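Local coordinates for flagella basal body P-ring formation protein FlgA (Salmonella typhimurium, PDB 3TEE) that takes part in assembly of the flagellar P-ring as a periplasmic protein, perhaps by associating with the rod or by modulating ring formation, at residues Q1-N4 with A5-T9; L32-C36 with E37-F41. All coordinates share one frame; numbering follows the deposited sequence.

Interaction 1: Q1-N4 with A5-T9; sequences QDIN and AQLTT
Ile3 lies alongside Leu7, one helical turn further on, and the two side chains point the same way; Ile3 CG1 meets Leu7 CD1 at 3.8 Å. In Ile3, CG1 stands anti to the backbone N, which brings that branch beside its own carbonyl, and Leu7 CG and CD1 also pack against Ile3 O. The same turn is closed by the backbone bond from Leu7 N to Ile3 O, 2.8 Å long and nearly straight at the hydrogen. Beyond the helix both residues touch Phe41 of strand 40-42, and Leu7 also reaches Val24.

Asp2 and Gln6 cross obliquely, with carboxylate and amide planes 53° apart. Asp2 OD2 stays 3.8 Å from Gln6 NE2, too long for a hydrogen bond; the amide nitrogen is instead bonded to Glu37 O in the loop before strand 40-42. Closer in, Gln6 CG rests 3.3 Å from Asp2 O, the same oxygen that accepts from Gln6 N at 3.0 Å.

Asn4 O is gripped by two donors of one residue. Thr8 N reaches it at 2.9 Å, and the hydroxyl Thr8 OG1 donates to Asn4 O at 2.8 Å from the opposite face of the carbonyl plane, 37° out of it. With OG1 beside its own backbone N (chi1 -62°), the threonine can fold its hydroxyl back onto the preceding turn, which fixes the rotation of its side chain. The backbone bonding begins with Ala5 N donating to Gln1 O at 3.0 Å, although Gln1 itself is poorly ordered. Such i to i+4 bonding is that of an alpha helix, and with Ile3 and Leu7 turned to the strands while Asp2 and Ala5 are exposed, the start of helix 2-14 is amphipathic.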
ATOM      1  N   GLN A   1     -31.050  24.565  -0.023  1.00 66.17           N
ATOM      2  CA  GLN A   1     -30.004  23.828   0.696  1.00 64.85           C
ATOM      3  C   GLN A   1     -30.027  22.296   0.469  1.00 61.49           C
ATOM      4  O   GLN A   1     -29.185  21.591   1.003  1.00 57.10           O
ATOM      5  CB  GLN A   1     -29.895  24.242   2.189  1.00 66.41           C
ATOM      6  CG  GLN A   1     -31.230  24.392   2.938  1.00 87.32           C
ATOM      7  CD  GLN A   1     -31.073  24.918   4.352  1.00112.36           C
ATOM      8  OE1 GLN A   1     -31.701  25.911   4.742  1.00108.01           O
ATOM      9  NE2 GLN A   1     -30.263  24.246   5.169  1.00106.89           N
ATOM     10  N   ASP A   2     -30.945  21.827  -0.412  1.00 56.37           N
ATOM     11  CA  ASP A   2     -31.200  20.449  -0.844  1.00 53.17           C
ATOM     12  C   ASP A   2     -29.928  19.770  -1.396  1.00 47.78           C
ATOM     13  O   ASP A   2     -29.474  18.807  -0.787  1.00 43.39           O
ATOM     14  CB  ASP A   2     -32.335  20.450  -1.887  1.00 56.61           C
ATOM     15  CG  ASP A   2     -33.127  19.171  -2.066  1.00 77.48           C
ATOM     16  OD1 ASP A   2     -33.485  18.545  -1.042  1.00 79.24           O
ATOM     17  OD2 ASP A   2     -33.518  18.873  -3.223  1.00 85.45           O
ATOM     18  N   ILE A   3     -29.339  20.278  -2.504  1.00 41.44           N
ATOM     19  CA  ILE A   3     -28.132  19.687  -3.112  1.00 40.40           C
ATOM     20  C   ILE A   3     -26.951  19.623  -2.164  1.00 38.69           C
ATOM     21  O   ILE A   3     -26.223  18.622  -2.136  1.00 35.64           O
ATOM     22  CB  ILE A   3     -27.745  20.323  -4.486  1.00 45.21           C
ATOM     23  CG1 ILE A   3     -26.599  19.542  -5.187  1.00 44.96           C
ATOM     24  CG2 ILE A   3     -27.384  21.831  -4.353  1.00 47.90           C
ATOM     25  CD1 ILE A   3     -27.056  18.402  -5.922  1.00 56.72           C
ATOM     26  N   ASN A   4     -26.737  20.696  -1.408  1.00 34.82           N
ATOM     27  CA  ASN A   4     -25.628  20.770  -0.472  1.00 33.23           C
ATOM     28  C   ASN A   4     -25.770  19.688   0.631  1.00 31.48           C
ATOM     29  O   ASN A   4     -24.808  18.986   0.925  1.00 30.60           O
ATOM     30  CB  ASN A   4     -25.539  22.192   0.114  1.00 38.62           C
ATOM     31  CG  ASN A   4     -24.710  23.130  -0.749  1.00 77.73           C
ATOM     32  OD1 ASN A   4     -23.500  22.921  -0.965  1.00 75.92           O
ATOM     33  ND2 ASN A   4     -25.325  24.208  -1.228  1.00 69.43           N
ATOM     34  N   ALA A   5     -26.987  19.514   1.160  1.00 28.13           N
ATOM     35  CA  ALA A   5     -27.298  18.507   2.192  1.00 28.48           C
ATOM     36  C   ALA A   5     -27.106  17.074   1.614  1.00 30.18           C
ATOM     37  O   ALA A   5     -26.546  16.211   2.275  1.00 27.68           O
ATOM     38  CB  ALA A   5     -28.739  18.692   2.662  1.00 28.90           C
ATOM     39  N   GLN A   6     -27.560  16.852   0.373  1.00 26.31           N
ATOM     40  CA  GLN A   6     -27.434  15.560  -0.303  1.00 25.70           C
ATOM     41  C   GLN A   6     -25.978  15.231  -0.570  1.00 27.45           C
ATOM     42  O   GLN A   6     -25.548  14.130  -0.232  1.00 27.57           O
ATOM     43  CB  GLN A   6     -28.234  15.579  -1.617  1.00 26.74           C
ATOM     44  CG  GLN A   6     -29.750  15.595  -1.404  1.00 33.95           C
ATOM     45  CD  GLN A   6     -30.512  15.615  -2.725  1.00 45.15           C
ATOM     46  OE1 GLN A   6     -29.927  15.726  -3.789  1.00 45.02           O
ATOM     47  NE2 GLN A   6     -31.829  15.540  -2.691  1.00 34.56           N
ATOM     48  N   LEU A   7     -25.208  16.167  -1.132  1.00 26.08           N
ATOM     49  CA  LEU A   7     -23.774  15.938  -1.351  1.00 28.13           C
ATOM     50  C   LEU A   7     -23.037  15.714  -0.034  1.00 30.33           C
ATOM     51  O   LEU A   7     -22.160  14.862   0.001  1.00 28.73           O
ATOM     52  CB  LEU A   7     -23.103  17.097  -2.123  1.00 29.01           C
ATOM     53  CG  LEU A   7     -23.471  17.195  -3.624  1.00 34.41           C
ATOM     54  CD1 LEU A   7     -23.074  18.541  -4.169  1.00 34.97           C
ATOM     55  CD2 LEU A   7     -22.828  16.055  -4.435  1.00 36.91           C
ATOM     56  N   THR A   8     -23.366  16.492   1.027  1.00 27.97           N
ATOM     57  CA  THR A   8     -22.735  16.337   2.356  1.00 27.69           C
ATOM     58  C   THR A   8     -22.984  14.923   2.911  1.00 27.88           C
ATOM     59  O   THR A   8     -22.045  14.269   3.380  1.00 25.67           O
ATOM     60  CB  THR A   8     -23.192  17.457   3.320  1.00 32.30           C
ATOM     61  OG1 THR A   8     -22.767  18.725   2.779  1.00 27.27           O
ATOM     62  CG2 THR A   8     -22.644  17.257   4.751  1.00 28.72           C
ATOM     63  N   THR A   9     -24.239  14.458   2.842  1.00 25.17           N
ATOM     64  CA  THR A   9     -24.604  13.097   3.261  1.00 25.61           C
ATOM     65  C   THR A   9     -23.908  12.057   2.348  1.00 28.29           C
ATOM     66  O   THR A   9     -23.359  11.070   2.846  1.00 25.62           O
ATOM     67  CB  THR A   9     -26.154  12.929   3.307  1.00 29.45           C
ATOM     68  OG1 THR A   9     -26.671  13.778   4.328  1.00 30.66           O
ATOM     69  CG2 THR A   9     -26.587  11.478   3.597  1.00 26.80           C
TER

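Interaction 2: L32-C36 with E37-F41; sequences LLPSC and EQPAF
Cys36 reaches Pro39 across a tight bend of the chain. Its CB lies 3.1 Å from Glu37 N, the ordinary closeness of a next-door peptide, and SG swings between the backbone N and the carbonyl carbon (chi1 67°), a rotation that carries it over the start of the proline ring. There SG sits 3.5 Å from both Pro39 CA and Pro39 N, with Pro39 CB a little further away at 3.9 Å. The sulfur's remaining bond is the disulfide to Cys59 at the end of strand 53-59, so this loop is tied covalently to the strand that pairs with strand 40-42 in the antiparallel sheet. Pro34, two residues before the cysteine, meets the same proline. The two rings cross at about a right angle: Pro34 CG meets Pro39 CG at 3.7 Å, and Pro34 CB lies 3.8 Å from Pro39 CB. Pro34 further touches Ala57 and Cys59 of strand 53-59. Past the bend, the carbonyl oxygen Pro39 O stands 4.3 Å above the centre of one face of the Phe41 ring, which also meets the ring of Trp10 with the planes at about 60°.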
ATOM      1  N   LEU A  32     -25.723  25.202 -13.254  1.00 61.58           N
ATOM      2  CA  LEU A  32     -25.501  23.855 -13.755  1.00 59.64           C
ATOM      3  C   LEU A  32     -25.808  22.745 -12.719  1.00 55.73           C
ATOM      4  O   LEU A  32     -25.361  21.611 -12.881  1.00 53.86           O
ATOM      5  CB  LEU A  32     -24.159  23.684 -14.493  1.00 60.28           C
ATOM      6  CG  LEU A  32     -22.855  24.022 -13.792  1.00 65.21           C
ATOM      7  CD1 LEU A  32     -22.252  22.791 -13.127  1.00 65.81           C
ATOM      8  CD2 LEU A  32     -21.850  24.553 -14.788  1.00 67.39           C
ATOM      9  N   LEU A  33     -26.611  23.074 -11.680  1.00 47.03           N
ATOM     10  CA  LEU A  33     -27.023  22.111 -10.658  1.00 44.60           C
ATOM     11  C   LEU A  33     -28.136  21.216 -11.200  1.00 44.14           C
ATOM     12  O   LEU A  33     -28.935  21.675 -12.032  1.00 43.41           O
ATOM     13  CB  LEU A  33     -27.529  22.813  -9.375  1.00 43.68           C
ATOM     14  CG  LEU A  33     -26.476  23.428  -8.442  1.00 47.08           C
ATOM     15  CD1 LEU A  33     -27.164  24.214  -7.327  1.00 47.74           C
ATOM     16  CD2 LEU A  33     -25.548  22.358  -7.837  1.00 45.37           C
ATOM     17  N   PRO A  34     -28.235  19.944 -10.745  1.00 39.18           N
ATOM     18  CA  PRO A  34     -29.339  19.080 -11.225  1.00 38.98           C
ATOM     19  C   PRO A  34     -30.715  19.652 -10.844  1.00 42.89           C
ATOM     20  O   PRO A  34     -30.843  20.278  -9.790  1.00 41.01           O
ATOM     21  CB  PRO A  34     -29.076  17.753 -10.520  1.00 40.06           C
ATOM     22  CG  PRO A  34     -28.225  18.092  -9.367  1.00 42.56           C
ATOM     23  CD  PRO A  34     -27.368  19.217  -9.797  1.00 38.60           C
ATOM     24  N   SER A  35     -31.721  19.479 -11.710  1.00 41.15           N
ATOM     25  CA  SER A  35     -33.081  19.997 -11.482  1.00 41.90           C
ATOM     26  C   SER A  35     -33.940  19.044 -10.671  1.00 46.24           C
ATOM     27  O   SER A  35     -34.918  19.486 -10.067  1.00 47.08           O
ATOM     28  CB  SER A  35     -33.784  20.246 -12.814  1.00 48.26           C
ATOM     29  OG  SER A  35     -33.004  21.069 -13.663  1.00 64.13           O
ATOM     30  N   CYS A  36     -33.666  17.725 -10.742  1.00 39.99           N
ATOM     31  CA  CYS A  36     -34.522  16.769 -10.053  1.00 38.28           C
ATOM     32  C   CYS A  36     -34.346  16.781  -8.539  1.00 41.17           C
ATOM     33  O   CYS A  36     -33.358  17.307  -8.020  1.00 40.00           O
ATOM     34  CB  CYS A  36     -34.375  15.370 -10.639  1.00 38.20           C
ATOM     35  SG  CYS A  36     -32.748  14.634 -10.349  1.00 40.41           S
ATOM     36  N   GLU A  37     -35.309  16.173  -7.840  1.00 38.64           N
ATOM     37  CA  GLU A  37     -35.368  16.090  -6.377  1.00 39.39           C
ATOM     38  C   GLU A  37     -34.254  15.196  -5.817  1.00 40.47           C
ATOM     39  O   GLU A  37     -33.663  15.523  -4.785  1.00 38.23           O
ATOM     40  CB  GLU A  37     -36.734  15.492  -6.006  1.00 42.43           C
ATOM     41  CG  GLU A  37     -37.180  15.684  -4.573  1.00 62.14           C
ATOM     42  CD  GLU A  37     -38.580  15.152  -4.337  1.00 95.20           C
ATOM     43  OE1 GLU A  37     -39.514  15.592  -5.046  1.00 95.65           O
ATOM     44  OE2 GLU A  37     -38.739  14.278  -3.455  1.00 96.46           O
ATOM     45  N   GLN A  38     -34.008  14.039  -6.475  1.00 35.47           N
ATOM     46  CA  GLN A  38     -33.041  13.069  -5.992  1.00 35.30           C
ATOM     47  C   GLN A  38     -32.038  12.713  -7.117  1.00 37.30           C
ATOM     48  O   GLN A  38     -32.160  11.655  -7.724  1.00 35.80           O
ATOM     49  CB  GLN A  38     -33.803  11.818  -5.470  1.00 36.99           C
ATOM     50  CG  GLN A  38     -32.927  10.864  -4.638  1.00 38.73           C
ATOM     51  CD  GLN A  38     -33.548   9.491  -4.449  1.00 50.52           C
ATOM     52  OE1 GLN A  38     -34.717   9.241  -4.771  1.00 50.56           O
ATOM     53  NE2 GLN A  38     -32.738   8.540  -4.025  1.00 49.03           N
ATOM     54  N   PRO A  39     -31.070  13.587  -7.443  1.00 33.98           N
ATOM     55  CA  PRO A  39     -30.112  13.226  -8.507  1.00 33.14           C
ATOM     56  C   PRO A  39     -29.272  12.014  -8.141  1.00 34.81           C
ATOM     57  O   PRO A  39     -29.041  11.763  -6.961  1.00 32.66           O
ATOM     58  CB  PRO A  39     -29.225  14.470  -8.634  1.00 34.22           C
ATOM     59  CG  PRO A  39     -29.428  15.242  -7.388  1.00 38.89           C
ATOM     60  CD  PRO A  39     -30.765  14.908  -6.845  1.00 34.89           C
ATOM     61  N   ALA A  40     -28.840  11.248  -9.146  1.00 31.48           N
ATOM     62  CA  ALA A  40     -27.933  10.128  -8.900  1.00 29.49           C
ATOM     63  C   ALA A  40     -26.510  10.709  -8.976  1.00 31.03           C
ATOM     64  O   ALA A  40     -26.137  11.278 -10.001  1.00 31.63           O
ATOM     65  CB  ALA A  40     -28.134   9.051  -9.959  1.00 30.12           C
ATOM     66  N   PHE A  41     -25.720  10.570  -7.909  1.00 26.63           N
ATOM     67  CA  PHE A  41     -24.330  11.054  -7.876  1.00 26.51           C
ATOM     68  C   PHE A  41     -23.366   9.927  -8.147  1.00 31.13           C
ATOM     69  O   PHE A  41     -23.562   8.804  -7.668  1.00 30.07           O
ATOM     70  CB  PHE A  41     -23.944  11.641  -6.507  1.00 27.71           C
ATOM     71  CG  PHE A  41     -24.787  12.805  -6.061  1.00 30.30           C
ATOM     72  CD1 PHE A  41     -24.985  13.903  -6.894  1.00 32.29           C
ATOM     73  CD2 PHE A  41     -25.321  12.842  -4.775  1.00 33.41           C
ATOM     74  CE1 PHE A  41     -25.761  14.986  -6.477  1.00 33.27           C
ATOM     75  CE2 PHE A  41     -26.108  13.923  -4.362  1.00 37.16           C
ATOM     76  CZ  PHE A  41     -26.323  14.985  -5.219  1.00 33.48           C
TER

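Overall arrangement
Both contacts are local and lie near the surface, far from the centre of the elongated chain, with their own centres about 10 Å apart. They differ in chemistry: interaction 1 depends on the repeated backbone bonding of a helix, whereas the irregular loop of interaction 2 relies on proline packing, with no hydrogen bond between its two segments, and on a disulfide to Cys59, outside both. Each has one buried residue, Leu7 in interaction 1 and Pro39 in interaction 2. The two meet directly, because Gln6 NE2 probably donates to Glu37 O at 2.8 Å, while Ile3 CD1 packs against Phe41 and Pro34, so the loop and strand 40-42 cover the face of the helix that carries Ile3.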